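Side-chain contact in protein YiiM (Escherichia coli, PDB 1O65), which is a MOSC-domain protein that may bind molybdenum and act as an oxidoreductase on nitrogenous compounds: residues A[108-111]-A[112-116]. Numbering follows the deposited sequence.
Sequences SNVY and MGDIF
Asp114 sets its CG beside its own backbone N and anti to the carbonyl carbon (chi1 -81°), which brings the carboxylate back to the backbone N of Tyr111. The N-H of Tyr111 gives Asp114 OD2 a short, fairly straight hydrogen bond: Tyr111 N to Asp114 OD2 is 2.8 Å, with 160° at the hydrogen, though the donor lies well above the carboxylate plane. In the other direction, Asp114 N reaches Tyr111 O at 3.0 Å, closing a type II beta turn from Tyr111 to Asp114. Gly113 suits the third position because its positive phi (89°) would press a CB against the carbonyl O of Met112. The Tyr111 ring runs on toward Arg177 and Thr182 with Asp114 OD2 at its edge, and Tyr111 CB lies 3.5 Å from Asp114 OD1. Val110 suits a buried place beside the carboxylate: one methyl of its compact apolar branch, CG1, touches Asp114 OD2 at 4.1 Å, and the side chain also packs against Val125 and Val183. Met112, unbranched and flexible, can bend to fit its apolar neighbours Pro128, Leu209 and Ala186. With an alanine in place of Asp114 the turn's own backbone bond could persist, but the Tyr111 N-H would probably lose this acceptor and Arg177 this carboxylate as a partner. Since Asp114 OD1 pairs with Arg177 NE while OD2 takes the Tyr111 N-H, both oxygens of this buried carboxylate are engaged; the arginine probably favours its ionised form, and together the bonds help to hold the turn leading into strand 115-118 of the MOSC domain.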
loop_
_atom_site.group_PDB
_atom_site.type_symbol
_atom_site.label_atom_id
_atom_site.label_comp_id
_atom_site.label_asym_id
_atom_site.label_seq_id
_atom_site.Cartn_x
_atom_site.Cartn_y
_atom_site.Cartn_z
ATOM N N SER A 108 4.824 -7.233 -6.886
ATOM C CA SER A 108 5.059 -8.618 -7.238
ATOM C C SER A 108 5.884 -9.395 -6.240
ATOM O O SER A 108 5.920 -10.625 -6.414
ATOM C CB SER A 108 5.625 -8.774 -8.659
ATOM O OG SER A 108 6.676 -7.861 -8.911
ATOM N N ASN A 109 6.574 -8.820 -5.274
ATOM C CA ASN A 109 7.283 -9.678 -4.316
ATOM C C ASN A 109 6.820 -9.384 -2.880
ATOM O O ASN A 109 7.474 -9.791 -1.913
ATOM C CB ASN A 109 8.792 -9.624 -4.460
ATOM C CG ASN A 109 9.402 -8.326 -4.042
ATOM O OD1 ASN A 109 8.691 -7.311 -4.079
ATOM N ND2 ASN A 109 10.675 -8.291 -3.635
ATOM N N VAL A 110 5.783 -8.566 -2.732
ATOM C CA VAL A 110 5.208 -8.324 -1.404
ATOM C C VAL A 110 3.872 -9.076 -1.352
ATOM O O VAL A 110 3.054 -8.930 -2.262
ATOM C CB VAL A 110 5.066 -6.839 -1.089
ATOM C CG1 VAL A 110 4.217 -6.555 0.140
ATOM C CG2 VAL A 110 6.466 -6.255 -0.835
ATOM N N TYR A 111 3.691 -9.937 -0.359
ATOM C CA TYR A 111 2.461 -10.714 -0.273
ATOM C C TYR A 111 1.482 -10.179 0.769
ATOM O O TYR A 111 1.867 -9.629 1.811
ATOM C CB TYR A 111 2.810 -12.176 0.044
ATOM C CG TYR A 111 3.440 -12.935 -1.116
ATOM C CD1 TYR A 111 4.717 -12.600 -1.551
ATOM C CD2 TYR A 111 2.770 -13.956 -1.781
ATOM C CE1 TYR A 111 5.321 -13.258 -2.589
ATOM C CE2 TYR A 111 3.381 -14.622 -2.839
ATOM C CZ TYR A 111 4.652 -14.263 -3.239
ATOM O OH TYR A 111 5.276 -14.887 -4.293
ATOM N N MET A 112 0.191 -10.390 0.504
ATOM C CA MET A 112 -0.863 -9.985 1.448
ATOM C C MET A 112 -0.639 -10.734 2.755
ATOM O O MET A 112 -0.401 -11.936 2.689
ATOM C CB MET A 112 -2.223 -10.404 0.898
ATOM C CG MET A 112 -2.569 -9.751 -0.438
ATOM S SD MET A 112 -2.731 -7.956 -0.316
ATOM C CE MET A 112 -4.113 -7.851 0.797
ATOM N N GLY A 113 -0.704 -10.071 3.890
ATOM C CA GLY A 113 -0.492 -10.692 5.181
ATOM C C GLY A 113 0.987 -10.673 5.570
ATOM O O GLY A 113 1.299 -11.146 6.668
ATOM N N ASP A 114 1.878 -10.197 4.721
ATOM C CA ASP A 114 3.298 -10.232 5.115
ATOM C C ASP A 114 3.441 -9.450 6.419
ATOM O O ASP A 114 2.811 -8.404 6.600
ATOM C CB ASP A 114 4.275 -9.734 4.078
ATOM C CG ASP A 114 4.667 -10.688 2.977
ATOM O OD1 ASP A 114 4.525 -11.932 3.050
ATOM O OD2 ASP A 114 5.178 -10.157 1.948
ATOM N N ILE A 115 4.204 -10.034 7.332
ATOM C CA ILE A 115 4.438 -9.390 8.616
ATOM C C ILE A 115 5.933 -9.045 8.676
ATOM O O ILE A 115 6.785 -9.915 8.496
ATOM C CB ILE A 115 4.052 -10.237 9.815
ATOM C CG1 ILE A 115 2.543 -10.524 9.819
ATOM C CG2 ILE A 115 4.464 -9.565 11.137
ATOM C CD1 ILE A 115 2.162 -11.670 10.741
ATOM N N PHE A 116 6.193 -7.768 8.903
ATOM C CA PHE A 116 7.538 -7.259 8.988
ATOM C C PHE A 116 7.813 -6.726 10.410
ATOM O O PHE A 116 6.931 -6.147 11.038
ATOM C CB PHE A 116 7.793 -6.136 7.998
ATOM C CG PHE A 116 7.817 -6.411 6.541
ATOM C CD1 PHE A 116 6.610 -6.557 5.847
ATOM C CD2 PHE A 116 8.987 -6.495 5.818
ATOM C CE1 PHE A 116 6.598 -6.769 4.479
ATOM C CE2 PHE A 116 9.001 -6.714 4.442
ATOM C CZ PHE A 116 7.804 -6.859 3.776
#